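Local coordinates for protein EscN (Escherichia coli O127:H6, PDB 2OBL) that is a P-loop protein of the bacterial type III secretion machinery, built on the nucleotide-binding fold it shares with the alpha and beta subunits of rotary ATP synthases, at residues E111-E114 with F115-L118; T147-T150 with I151-F155; D167-T170 with R171-R174; R248-E252 with E253-P257; R279-A282 with E283-L287. The protein carries 1 engineered substitution. All coordinates share one frame; numbering follows the deposited sequence.

How the contacts relate
All five contacts are local, each made between neighbouring turns of one helix or around its end. Contacts 2 and 3 are buried against the mainly parallel sheet of the nucleotide-binding fold, their centres about 17 Å apart: the first is the second half of a long crossover helix, the second a serine-capped helix start at a strand end. Contact 1 is partly buried, with leucine, valine and phenylalanine inward and carboxylates outward. Contact 4 lies at the surface, where a Schellman motif ends a short helix and a histidine ring packs on leucine. Contact 5, in the helical C-terminal part about 37 Å from contact 2 between centres, brings a salt bridge.

Contact 1: E111-E114 with F115-L118; sequences EVNE and FLAL
Three successive backbone bonds, from F115 N to E111 O (3.1 Å), L116 N to V112 O (2.9 Å) and A117 N to N113 O (2.9 Å), carry helix 109-116 toward its C-terminal end, where L118 N bonds to F115 O three residues back. One turn apart, V112 and L116 lie side by side and point the same way. Their branches meet at V112 CG1 and L116 CD1, 4.0 Å apart, with CG1 held anti to the valine backbone N (chi1 177°). L116 CG also rests 3.3 Å from V112 O, so the leucine covers the carbonyl that already accepts its own amide. N113 reaches across the same leucine obliquely, its ND2 loosely beside CD1. Farther on, A117 CB sits 3.4 Å from N113 O, and the branch point of L118 comes over the next carbonyl, with CG 3.5 Å from E114 O. F115 swings its ring off the helix, CG anti to the backbone N (chi1 175°), and inserts it among L88 and C92 of helix 84-94 and L102 and L104 of strand 99-105. V112 and L116 share that inward side, touching L104, and reach V131 and L129 of strand 127-132, respectively. E111 forms a salt bridge with R108, and L118 O accepts a bond from N93 of helix 84-94. A short amphipathic helix laid on two neighbouring parallel strands, 99-105 and 127-132, and lying in the connection between them is part of a beta-alpha-beta crossover of the P-loop NTPase fold.

Contact 2: T147-T150 with I151-F155; sequences TATT and IAEYF
T147 and I151 run side by side and point the same way on helix 138-156, part of a beta-alpha-beta crossover of the P-loop fold that joins strands 127-132 and 161-167 and passes over strand 99-105 between them. The methyl groups at their ends touch, T147 CG2 to I151 CD1 at 3.8 Å. Because the isoleucine sends CG1 back beside its own backbone N (chi1 -69°), this branch lies along the preceding turn, with CG1 3.3 Å from T147 O. Both side chains rest on I5 of strand 4-7. E153 takes another course: its extended chain crosses T149 and T150, CG passing 3.4 Å from T149 O and OE1 stopping 3.6 Å from T150 CA. The polar ends are held from outside, for R206 forms a salt bridge with E153 OE2 and also donates to T150 OG1, which in addition bonds to F146 O. A148 and A152, small and on the inner side, meet L164 and V162 of strand 161-167, respectively. Regular backbone bonds underlie all this, among them I151 N to T147 O at 2.9 Å and Y154 N to T150 O at 3.0 Å. At the far end the F155 ring has I151 CG2 at its edge, in plane, and Y154 CD2 standing 3.7 Å above its face, over the centre.

Contact 3: D167-T170 with R171-R174; sequences DSVT and RYAR. With IMD (imidazole), chain D.
S168, just past the end of strand 161-167, is the N-cap of helix 169-182 and bonds to R171, at what is, by family resemblance, the Walker B region of the nucleotide-binding fold. Its OG, turned between backbone N and carbonyl carbon (chi1 59°), accepts from R171 N at 2.9 Å and lies 3.5 Å from R171 CG, while S168 O takes Y172 N at 3.1 Å. A cis peptide joins D167 to this serine. D167 OD2 receives N3 of an imidazole, probably from the crystallisation liquor, at 2.6 Å in a nearly straight bond (167°); the same oxygen pairs with K84, and OD1 bonds to T220. One turn on, T170 and R174 lie alongside each other: T170 CG2 sits over one face of the guanidinium, 3.8 Å from R174 NE, off toward its rim. The arginine ends are tied outside, R174 to E224 and R171 to E107, and T170 OG1 bonds to L222 N. V169 CG2 meets Y172 CD2 at 4.2 Å. The helix start is thus wedged between strand 214-222, touched by S168, V169 and R171, and helices 138-156 and 194-204, which receive the Y172 ring.

Contact 4: R248-E252 with E253-P257; sequences RELAE and ENHFP
The H255 ring carries L250 CD2 over one face, a CH-pi contact 3.8 Å from the ring centroid and 14° off the normal, and has P257 O at its edge, in plane. F256, the next aromatic group, has N254 OD1 in plane at its edge and meets A251 by its outer atoms, CE1 3.8 Å from A251 CB. A Schellman motif ends helix 248-251 and turns the chain so that both residues lie against its last turn. H255 N bonds to L250 O at 3.0 Å and N254 N to A251 O at 3.1 Å. N254, the last residue of the type I turn that starts at A251, has the positive phi (61°) that takes the chain out of the helix. L250 O also takes a weak bond from E253 N. The donor of N254 stands above the A251 carbonyl plane, 68° out of it. H255 CG lies anti to its backbone N, which sets the ring alongside the leucine; Q322 and I325 of helix 318-325 also touch the H255 side chain. A251 leans on V82, and F256 reaches the likely P-loop. One water bridges the turn, donating to E252 O at 2.9 Å and accepting from N254 ND2 at 3.2 Å.

Contact 5: R279-A282 with E283-L287; sequences RAAA and ECKKL
R279 and E283, one turn apart on helix 275-290 of the helical C-terminal domain, form an i to i+4 salt bridge, R279 NH2 to E283 OE1 at 2.8 Å. The two side chains lie side by side, yet their flat groups stand at 90° to each other. The oxygen sits near the guanidinium plane, at its edge, whereas the nitrogen approaches OE1 on its anti side, somewhat out of the carboxylate plane. To bring NH2 there the arginine chain bends twice, at chi2 (-140°) and again at chi3, while the glutamate runs extended. The other carboxylate oxygen, E283 OE2, pairs with K313, so two positive charges grip the group and would probably favour its ionised form. V346 packs against R279 and E283 at this end. A backbone bond joins the same two residues, E283 N to R279 O at 3.1 Å, and the next follows from C284 N to A280 O at 2.9 Å. Inward, A280 and C284 face L342 of helix 335-345, A281 and C284 face L65 of helix 60-65, and C284 and L287 reach I321. The two lysines lie back over the preceding turn: K286 CD is 3.4 Å from A282 O, and K285, bent at chi3, brings its CE to 3.6 Å from A281 O and 4.2 Å from A281 CB.

Contact 1: E111-E114 with F115-L118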
loop_
_atom_site.group_PDB
_atom_site.type_symbol
_atom_site.label_atom_id
_atom_site.label_comp_id
_atom_site.label_asym_id
_atom_site.label_seq_id
_atom_site.Cartn_x
_atom_site.Cartn_y
_atom_site.Cartn_z
ATOM N N GLU A 111 -14.072 3.680 -11.751
ATOM C CA GLU A 111 -13.337 3.399 -10.526
ATOM C C GLU A 111 -12.183 4.366 -10.336
ATOM O O GLU A 111 -11.825 4.695 -9.216
ATOM C CB GLU A 111 -12.816 1.953 -10.498
ATOM C CG GLU A 111 -13.834 0.947 -10.005
ATOM C CD GLU A 111 -14.966 0.739 -10.990
ATOM O OE1 GLU A 111 -14.703 0.208 -12.086
ATOM O OE2 GLU A 111 -16.119 1.105 -10.676
ATOM N N VAL A 112 -11.590 4.813 -11.440
ATOM C CA VAL A 112 -10.511 5.785 -11.357
ATOM C C VAL A 112 -11.051 7.095 -10.798
ATOM O O VAL A 112 -10.483 7.686 -9.875
ATOM C CB VAL A 112 -9.855 6.024 -12.736
ATOM C CG1 VAL A 112 -8.785 7.089 -12.632
ATOM C CG2 VAL A 112 -9.268 4.721 -13.273
ATOM N N ASN A 113 -12.164 7.556 -11.351
ATOM C CA ASN A 113 -12.715 8.817 -10.889
ATOM C C ASN A 113 -13.175 8.753 -9.430
ATOM O O ASN A 113 -13.028 9.726 -8.690
ATOM C CB ASN A 113 -13.794 9.335 -11.847
ATOM C CG ASN A 113 -13.209 9.744 -13.187
ATOM O OD1 ASN A 113 -13.855 9.639 -14.224
ATOM N ND2 ASN A 113 -11.956 10.188 -13.167
ATOM N N GLU A 114 -13.673 7.594 -9.005
ATOM C CA GLU A 114 -14.077 7.414 -7.612
ATOM C C GLU A 114 -12.896 7.495 -6.646
ATOM O O GLU A 114 -13.015 8.022 -5.532
ATOM C CB GLU A 114 -14.880 6.118 -7.435
ATOM C CG GLU A 114 -16.287 6.236 -8.035
ATOM C CD GLU A 114 -17.095 4.948 -7.980
ATOM O OE1 GLU A 114 -16.600 3.936 -7.434
ATOM O OE2 GLU A 114 -18.234 4.956 -8.490
ATOM N N PHE A 115 -11.745 6.981 -7.074
ATOM C CA PHE A 115 -10.538 7.137 -6.285
ATOM C C PHE A 115 -10.023 8.567 -6.286
ATOM O O PHE A 115 -9.671 9.105 -5.235
ATOM C CB PHE A 115 -9.414 6.212 -6.764
ATOM C CG PHE A 115 -8.120 6.441 -6.041
ATOM C CD1 PHE A 115 -7.983 6.092 -4.699
ATOM C CD2 PHE A 115 -7.048 7.035 -6.691
ATOM C CE1 PHE A 115 -6.784 6.333 -4.028
ATOM C CE2 PHE A 115 -5.860 7.273 -6.042
ATOM C CZ PHE A 115 -5.725 6.920 -4.703
ATOM N N LEU A 116 -9.957 9.178 -7.470
ATOM C CA LEU A 116 -9.436 10.536 -7.578
ATOM C C LEU A 116 -10.255 11.519 -6.748
ATOM O O LEU A 116 -9.732 12.485 -6.189
ATOM C CB LEU A 116 -9.370 10.978 -9.043
ATOM C CG LEU A 116 -8.385 10.206 -9.932
ATOM C CD1 LEU A 116 -8.352 10.848 -11.309
ATOM C CD2 LEU A 116 -6.975 10.139 -9.321
ATOM N N ALA A 117 -11.556 11.266 -6.660
ATOM C CA ALA A 117 -12.424 12.125 -5.858
ATOM C C ALA A 117 -12.034 12.169 -4.375
ATOM O O ALA A 117 -12.345 13.135 -3.688
ATOM C CB ALA A 117 -13.885 11.703 -6.032
ATOM N N LEU A 118 -11.344 11.138 -3.885
ATOM C CA LEU A 118 -10.918 11.087 -2.477
ATOM C C LEU A 118 -9.755 12.036 -2.178
ATOM O O LEU A 118 -9.402 12.258 -1.016
ATOM C CB LEU A 118 -10.498 9.655 -2.092
ATOM C CG LEU A 118 -11.517 8.555 -2.383
ATOM C CD1 LEU A 118 -10.938 7.188 -2.088
ATOM C CD2 LEU A 118 -12.788 8.763 -1.550
#

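Contact 2: T147-T150 with I151-F155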
loop_
_atom_site.group_PDB
_atom_site.type_symbol
_atom_site.label_atom_id
_atom_site.label_comp_id
_atom_site.label_asym_id
_atom_site.label_seq_id
_atom_site.Cartn_x
_atom_site.Cartn_y
_atom_site.Cartn_z
ATOM N N THR A 147 6.855 3.134 -15.748
ATOM C CA THR A 147 6.762 4.593 -15.825
ATOM C C THR A 147 6.637 5.215 -14.435
ATOM O O THR A 147 7.380 6.139 -14.077
ATOM C CB THR A 147 5.552 5.000 -16.672
ATOM O OG1 THR A 147 5.816 4.670 -18.044
ATOM C CG2 THR A 147 5.251 6.491 -16.525
ATOM N N ALA A 148 5.719 4.683 -13.641
ATOM C CA ALA A 148 5.539 5.145 -12.271
ATOM C C ALA A 148 6.830 5.008 -11.464
ATOM O O ALA A 148 7.231 5.921 -10.755
ATOM C CB ALA A 148 4.403 4.367 -11.609
ATOM N N THR A 149 7.479 3.863 -11.590
ATOM C CA THR A 149 8.690 3.594 -10.824
ATOM C C THR A 149 9.796 4.585 -11.211
ATOM O O THR A 149 10.489 5.137 -10.354
ATOM C CB THR A 149 9.140 2.121 -10.957
ATOM O OG1 THR A 149 8.082 1.253 -10.519
ATOM C CG2 THR A 149 10.392 1.846 -10.081
ATOM N N THR A 150 9.928 4.820 -12.504
ATOM C CA THR A 150 10.939 5.737 -13.037
ATOM C C THR A 150 10.696 7.166 -12.560
ATOM O O THR A 150 11.623 7.877 -12.195
ATOM C CB THR A 150 10.971 5.666 -14.569
ATOM O OG1 THR A 150 11.383 4.342 -14.953
ATOM C CG2 THR A 150 11.983 6.680 -15.137
ATOM N N ILE A 151 9.437 7.583 -12.559
ATOM C CA ILE A 151 9.091 8.908 -12.067
ATOM C C ILE A 151 9.395 9.045 -10.565
ATOM O O ILE A 151 9.900 10.081 -10.109
ATOM C CB ILE A 151 7.626 9.255 -12.388
ATOM C CG1 ILE A 151 7.446 9.443 -13.906
ATOM C CG2 ILE A 151 7.203 10.520 -11.647
ATOM C CD1 ILE A 151 5.986 9.454 -14.343
ATOM N N ALA A 152 9.093 8.001 -9.799
ATOM C CA ALA A 152 9.438 7.973 -8.387
ATOM C C ALA A 152 10.938 8.141 -8.186
ATOM O O ALA A 152 11.362 8.855 -7.285
ATOM C CB ALA A 152 8.940 6.659 -7.717
ATOM N N GLU A 153 11.733 7.484 -9.027
ATOM C CA GLU A 153 13.194 7.613 -8.962
ATOM C C GLU A 153 13.644 9.037 -9.273
ATOM O O GLU A 153 14.558 9.568 -8.629
ATOM C CB GLU A 153 13.866 6.614 -9.904
ATOM C CG GLU A 153 13.721 5.165 -9.466
ATOM C CD GLU A 153 14.094 4.180 -10.551
ATOM O OE1 GLU A 153 14.065 4.559 -11.738
ATOM O OE2 GLU A 153 14.404 3.017 -10.214
ATOM N N TYR A 154 13.000 9.661 -10.252
ATOM C CA TYR A 154 13.329 11.041 -10.595
ATOM C C TYR A 154 13.130 11.953 -9.385
ATOM O O TYR A 154 14.008 12.751 -9.055
ATOM C CB TYR A 154 12.510 11.551 -11.783
ATOM C CG TYR A 154 12.598 13.057 -11.921
ATOM C CD1 TYR A 154 13.734 13.666 -12.457
ATOM C CD2 TYR A 154 11.565 13.869 -11.480
ATOM C CE1 TYR A 154 13.822 15.038 -12.552
ATOM C CE2 TYR A 154 11.643 15.239 -11.576
ATOM C CZ TYR A 154 12.768 15.819 -12.108
ATOM O OH TYR A 154 12.817 17.192 -12.193
ATOM N N PHE A 155 11.972 11.838 -8.732
ATOM C CA PHE A 155 11.691 12.662 -7.548
ATOM C C PHE A 155 12.551 12.304 -6.326
ATOM O O PHE A 155 13.012 13.199 -5.601
ATOM C CB PHE A 155 10.188 12.707 -7.250
ATOM C CG PHE A 155 9.431 13.589 -8.201
ATOM C CD1 PHE A 155 9.589 14.972 -8.149
ATOM C CD2 PHE A 155 8.623 13.051 -9.189
ATOM C CE1 PHE A 155 8.913 15.808 -9.038
ATOM C CE2 PHE A 155 7.941 13.882 -10.091
ATOM C CZ PHE A 155 8.079 15.264 -10.013
#

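Contact 3: D167-T170 with R171-R174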
loop_
_atom_site.group_PDB
_atom_site.type_symbol
_atom_site.label_atom_id
_atom_site.label_comp_id
_atom_site.label_asym_id
_atom_site.label_seq_id
_atom_site.Cartn_x
_atom_site.Cartn_y
_atom_site.Cartn_z
ATOM N N ASP A 167 -1.719 0.470 -7.715
ATOM C CA ASP A 167 -2.994 -0.222 -7.581
ATOM C C ASP A 167 -3.374 -0.646 -9.004
ATOM O O ASP A 167 -3.975 0.149 -9.731
ATOM C CB ASP A 167 -4.038 0.756 -6.994
ATOM C CG ASP A 167 -5.368 0.085 -6.623
ATOM O OD1 ASP A 167 -5.397 -1.112 -6.269
ATOM O OD2 ASP A 167 -6.413 0.771 -6.682
ATOM N N SER A 168 -3.031 -1.869 -9.423
ATOM C CA SER A 168 -2.535 -2.945 -8.564
ATOM C C SER A 168 -1.419 -3.718 -9.244
ATOM O O SER A 168 -1.325 -3.724 -10.473
ATOM C CB SER A 168 -3.675 -3.940 -8.318
ATOM O OG SER A 168 -4.152 -4.470 -9.562
ATOM N N VAL A 169 -0.593 -4.401 -8.457
ATOM C CA VAL A 169 0.399 -5.271 -9.061
ATOM C C VAL A 169 -0.322 -6.422 -9.765
ATOM O O VAL A 169 0.170 -6.949 -10.757
ATOM C CB VAL A 169 1.473 -5.739 -8.041
ATOM C CG1 VAL A 169 0.891 -6.677 -6.994
ATOM C CG2 VAL A 169 2.654 -6.384 -8.782
ATOM N N THR A 170 -1.503 -6.792 -9.253
ATOM C CA THR A 170 -2.303 -7.851 -9.881
ATOM C C THR A 170 -2.639 -7.539 -11.342
ATOM O O THR A 170 -2.461 -8.377 -12.226
ATOM C CB THR A 170 -3.606 -8.062 -9.097
ATOM O OG1 THR A 170 -3.280 -8.479 -7.764
ATOM C CG2 THR A 170 -4.491 -9.117 -9.789
ATOM N N ARG A 171 -3.135 -6.333 -11.599
ATOM C CA ARG A 171 -3.535 -5.984 -12.970
ATOM C C ARG A 171 -2.346 -5.625 -13.837
ATOM O O ARG A 171 -2.378 -5.838 -15.064
ATOM C CB ARG A 171 -4.616 -4.901 -12.975
ATOM C CG ARG A 171 -5.936 -5.406 -12.382
ATOM C CD ARG A 171 -7.104 -4.501 -12.747
ATOM N NE ARG A 171 -8.278 -4.736 -11.903
ATOM C CZ ARG A 171 -9.282 -5.529 -12.241
ATOM N NH1 ARG A 171 -9.258 -6.164 -13.409
ATOM N NH2 ARG A 171 -10.325 -5.674 -11.421
ATOM N N TYR A 172 -1.277 -5.133 -13.208
ATOM C CA TYR A 172 -0.013 -4.984 -13.907
ATOM C C TYR A 172 0.415 -6.352 -14.439
ATOM O O TYR A 172 0.822 -6.483 -15.600
ATOM C CB TYR A 172 1.111 -4.465 -12.991
ATOM C CG TYR A 172 2.450 -4.935 -13.511
ATOM C CD1 TYR A 172 3.071 -4.280 -14.573
ATOM C CD2 TYR A 172 3.070 -6.070 -12.989
ATOM C CE1 TYR A 172 4.264 -4.733 -15.091
ATOM C CE2 TYR A 172 4.270 -6.527 -13.499
ATOM C CZ TYR A 172 4.861 -5.853 -14.559
ATOM O OH TYR A 172 6.051 -6.307 -15.075
ATOM N N ALA A 173 0.343 -7.360 -13.573
ATOM C CA ALA A 173 0.811 -8.716 -13.931
ATOM C C ALA A 173 -0.032 -9.344 -15.038
ATOM O O ALA A 173 0.488 -10.064 -15.900
ATOM C CB ALA A 173 0.844 -9.615 -12.700
ATOM N N ARG A 174 -1.336 -9.086 -15.016
ATOM C CA ARG A 174 -2.208 -9.618 -16.051
ATOM C C ARG A 174 -1.867 -8.960 -17.388
ATOM O O ARG A 174 -1.865 -9.622 -18.420
ATOM C CB ARG A 174 -3.674 -9.390 -15.700
ATOM C CG ARG A 174 -4.140 -10.260 -14.531
ATOM C CD ARG A 174 -5.537 -9.841 -14.114
ATOM N NE ARG A 174 -5.977 -10.560 -12.924
ATOM C CZ ARG A 174 -7.096 -10.277 -12.267
ATOM N NH1 ARG A 174 -7.884 -9.293 -12.697
ATOM N NH2 ARG A 174 -7.439 -10.983 -11.195
HETATM N N1 IMD D . -7.586 2.182 -11.078
HETATM C C2 IMD D . -6.751 1.549 -10.226
HETATM N N3 IMD D . -7.190 1.786 -8.963
HETATM C C4 IMD D . -8.298 2.569 -9.022
HETATM C C5 IMD D . -8.544 2.825 -10.362
#

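Contact 4: R248-E252 with E253-P257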
loop_
_atom_site.group_PDB
_atom_site.type_symbol
_atom_site.label_atom_id
_atom_site.label_comp_id
_atom_site.label_asym_id
_atom_site.label_seq_id
_atom_site.Cartn_x
_atom_site.Cartn_y
_atom_site.Cartn_z
ATOM N N ARG A 248 -13.217 -9.560 4.054
ATOM C CA ARG A 248 -14.672 -9.451 3.927
ATOM C C ARG A 248 -15.338 -9.544 5.297
ATOM O O ARG A 248 -16.311 -8.843 5.573
ATOM C CB ARG A 248 -15.201 -10.534 2.983
ATOM C CG ARG A 248 -16.691 -10.430 2.680
ATOM C CD ARG A 248 -17.018 -10.986 1.297
ATOM N NE ARG A 248 -16.525 -10.101 0.242
ATOM C CZ ARG A 248 -15.508 -10.390 -0.563
ATOM N NH1 ARG A 248 -14.875 -11.552 -0.444
ATOM N NH2 ARG A 248 -15.123 -9.517 -1.487
ATOM N N GLU A 249 -14.798 -10.393 6.165
ATOM C CA GLU A 249 -15.349 -10.562 7.507
ATOM C C GLU A 249 -15.413 -9.261 8.312
ATOM O O GLU A 249 -16.422 -8.984 8.979
ATOM C CB GLU A 249 -14.586 -11.649 8.270
ATOM C CG GLU A 249 -14.884 -13.067 7.776
ATOM C CD GLU A 249 -14.256 -13.408 6.418
ATOM O OE1 GLU A 249 -13.268 -12.748 5.999
ATOM O OE2 GLU A 249 -14.764 -14.352 5.770
ATOM N N LEU A 250 -14.349 -8.460 8.260
ATOM C CA LEU A 250 -14.377 -7.149 8.906
ATOM C C LEU A 250 -15.248 -6.135 8.155
ATOM O O LEU A 250 -15.986 -5.363 8.777
ATOM C CB LEU A 250 -12.959 -6.604 9.118
ATOM C CG LEU A 250 -12.159 -7.373 10.171
ATOM C CD1 LEU A 250 -10.688 -6.960 10.151
ATOM C CD2 LEU A 250 -12.765 -7.213 11.573
ATOM N N ALA A 251 -15.175 -6.131 6.829
ATOM C CA ALA A 251 -16.003 -5.210 6.052
ATOM C C ALA A 251 -17.504 -5.397 6.328
ATOM O O ALA A 251 -18.267 -4.427 6.336
ATOM C CB ALA A 251 -15.706 -5.339 4.556
ATOM N N GLU A 252 -17.924 -6.636 6.567
ATOM C CA GLU A 252 -19.341 -6.935 6.799
ATOM C C GLU A 252 -19.790 -6.587 8.217
ATOM O O GLU A 252 -20.994 -6.510 8.512
ATOM C CB GLU A 252 -19.630 -8.395 6.458
ATOM C CG GLU A 252 -19.478 -8.666 4.973
ATOM C CD GLU A 252 -19.726 -10.108 4.607
ATOM O OE1 GLU A 252 -19.616 -10.973 5.504
ATOM O OE2 GLU A 252 -20.036 -10.375 3.424
ATOM N N GLU A 253 -18.816 -6.359 9.092
ATOM C CA GLU A 253 -19.088 -5.847 10.429
ATOM C C GLU A 253 -19.089 -4.319 10.435
ATOM O O GLU A 253 -19.278 -3.699 11.477
ATOM C CB GLU A 253 -18.053 -6.379 11.426
ATOM C CG GLU A 253 -18.323 -7.797 11.875
ATOM C CD GLU A 253 -17.160 -8.419 12.630
ATOM O OE1 GLU A 253 -16.245 -7.681 13.066
ATOM O OE2 GLU A 253 -17.166 -9.661 12.791
ATOM N N ASN A 254 -18.878 -3.727 9.259
ATOM C CA ASN A 254 -18.718 -2.283 9.107
ATOM C C ASN A 254 -17.518 -1.788 9.895
ATOM O O ASN A 254 -17.517 -0.693 10.452
ATOM C CB ASN A 254 -19.996 -1.526 9.477
ATOM C CG ASN A 254 -20.933 -1.391 8.304
ATOM O OD1 ASN A 254 -20.624 -0.707 7.329
ATOM N ND2 ASN A 254 -22.076 -2.054 8.378
ATOM N N HIS A 255 -16.488 -2.622 9.916
ATOM C CA HIS A 255 -15.251 -2.347 10.626
ATOM C C HIS A 255 -14.224 -1.864 9.603
ATOM O O HIS A 255 -13.667 -2.659 8.849
ATOM C CB HIS A 255 -14.793 -3.632 11.319
ATOM C CG HIS A 255 -13.456 -3.538 11.987
ATOM N ND1 HIS A 255 -13.271 -3.852 13.316
ATOM C CD2 HIS A 255 -12.230 -3.217 11.503
ATOM C CE1 HIS A 255 -11.996 -3.699 13.629
ATOM N NE2 HIS A 255 -11.343 -3.315 12.548
ATOM N N PHE A 256 -14.004 -0.552 9.564
ATOM C CA PHE A 256 -13.091 0.059 8.588
ATOM C C PHE A 256 -12.056 0.996 9.211
ATOM O O PHE A 256 -12.398 1.779 10.111
ATOM C CB PHE A 256 -13.882 0.848 7.544
ATOM C CG PHE A 256 -14.808 0.005 6.718
ATOM C CD1 PHE A 256 -14.309 -0.834 5.737
ATOM C CD2 PHE A 256 -16.176 0.072 6.909
ATOM C CE1 PHE A 256 -15.174 -1.607 4.964
ATOM C CE2 PHE A 256 -17.047 -0.694 6.144
ATOM C CZ PHE A 256 -16.549 -1.525 5.174
ATOM N N PRO A 257 -10.798 0.956 8.717
ATOM C CA PRO A 257 -10.264 0.045 7.679
ATOM C C PRO A 257 -10.404 -1.422 8.071
ATOM O O PRO A 257 -10.218 -1.749 9.237
ATOM C CB PRO A 257 -8.774 0.414 7.625
ATOM C CG PRO A 257 -8.736 1.857 8.096
ATOM C CD PRO A 257 -9.770 1.904 9.188
HETATM O O HOH W 1 -22.452 -4.685 10.221
#

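Contact 5: R279-A282 with E283-L287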
loop_
_atom_site.group_PDB
_atom_site.type_symbol
_atom_site.label_atom_id
_atom_site.label_comp_id
_atom_site.label_asym_id
_atom_site.label_seq_id
_atom_site.Cartn_x
_atom_site.Cartn_y
_atom_site.Cartn_z
ATOM N N ARG A 279 6.070 -3.023 22.613
ATOM C CA ARG A 279 5.411 -3.752 23.704
ATOM C C ARG A 279 3.922 -3.455 23.773
ATOM O O ARG A 279 3.110 -4.373 23.917
ATOM C CB ARG A 279 6.042 -3.435 25.068
ATOM C CG ARG A 279 5.442 -4.282 26.201
ATOM C CD ARG A 279 5.232 -3.506 27.512
ATOM N NE ARG A 279 4.241 -2.426 27.395
ATOM C CZ ARG A 279 2.914 -2.588 27.365
ATOM N NH1 ARG A 279 2.123 -1.522 27.266
ATOM N NH2 ARG A 279 2.367 -3.799 27.425
ATOM N N ALA A 280 3.565 -2.176 23.682
ATOM C CA ALA A 280 2.154 -1.788 23.684
ATOM C C ALA A 280 1.426 -2.393 22.487
ATOM O O ALA A 280 0.300 -2.873 22.621
ATOM C CB ALA A 280 2.005 -0.282 23.673
ATOM N N ALA A 281 2.055 -2.344 21.315
ATOM C CA ALA A 281 1.448 -2.926 20.112
ATOM C C ALA A 281 1.231 -4.426 20.274
ATOM O O ALA A 281 0.215 -4.966 19.838
ATOM C CB ALA A 281 2.313 -2.667 18.889
ATOM N N ALA A 282 2.192 -5.103 20.881
ATOM C CA ALA A 282 2.102 -6.550 21.054
ATOM C C ALA A 282 0.937 -6.912 21.969
ATOM O O ALA A 282 0.209 -7.870 21.711
ATOM C CB ALA A 282 3.407 -7.109 21.606
ATOM N N GLU A 283 0.769 -6.143 23.041
ATOM C CA GLU A 283 -0.349 -6.354 23.942
ATOM C C GLU A 283 -1.674 -6.056 23.237
ATOM O O GLU A 283 -2.625 -6.823 23.365
ATOM C CB GLU A 283 -0.208 -5.511 25.219
ATOM C CG GLU A 283 -1.471 -5.531 26.068
ATOM C CD GLU A 283 -1.234 -5.206 27.522
ATOM O OE1 GLU A 283 -0.290 -4.441 27.831
ATOM O OE2 GLU A 283 -2.005 -5.717 28.367
ATOM N N CYS A 284 -1.735 -4.955 22.483
ATOM C CA CYS A 284 -2.959 -4.601 21.769
ATOM C C CYS A 284 -3.352 -5.725 20.820
ATOM O O CYS A 284 -4.525 -6.098 20.739
ATOM C CB CYS A 284 -2.814 -3.279 20.998
ATOM S SG CYS A 284 -4.391 -2.649 20.352
ATOM N N LYS A 285 -2.372 -6.274 20.107
ATOM C CA LYS A 285 -2.638 -7.375 19.180
ATOM C C LYS A 285 -3.193 -8.599 19.910
ATOM O O LYS A 285 -4.146 -9.237 19.453
ATOM C CB LYS A 285 -1.371 -7.752 18.420
ATOM C CG LYS A 285 -1.035 -6.808 17.272
ATOM C CD LYS A 285 0.283 -7.187 16.647
ATOM C CE LYS A 285 1.175 -5.979 16.545
ATOM N NZ LYS A 285 2.593 -6.354 16.260
ATOM N N LYS A 286 -2.597 -8.915 21.053
ATOM C CA LYS A 286 -3.048 -10.050 21.849
ATOM C C LYS A 286 -4.460 -9.801 22.353
ATOM O O LYS A 286 -5.301 -10.705 22.344
ATOM C CB LYS A 286 -2.084 -10.316 23.003
ATOM C CG LYS A 286 -0.834 -11.082 22.575
ATOM C CD LYS A 286 0.366 -10.779 23.469
ATOM C CE LYS A 286 1.642 -11.421 22.922
ATOM N NZ LYS A 286 2.826 -11.221 23.820
ATOM N N LEU A 287 -4.732 -8.566 22.761
ATOM C CA LEU A 287 -6.060 -8.220 23.245
ATOM C C LEU A 287 -7.098 -8.369 22.138
ATOM O O LEU A 287 -8.170 -8.934 22.361
ATOM C CB LEU A 287 -6.088 -6.815 23.847
ATOM C CG LEU A 287 -5.357 -6.662 25.191
ATOM C CD1 LEU A 287 -5.456 -5.235 25.676
ATOM C CD2 LEU A 287 -5.905 -7.618 26.241
#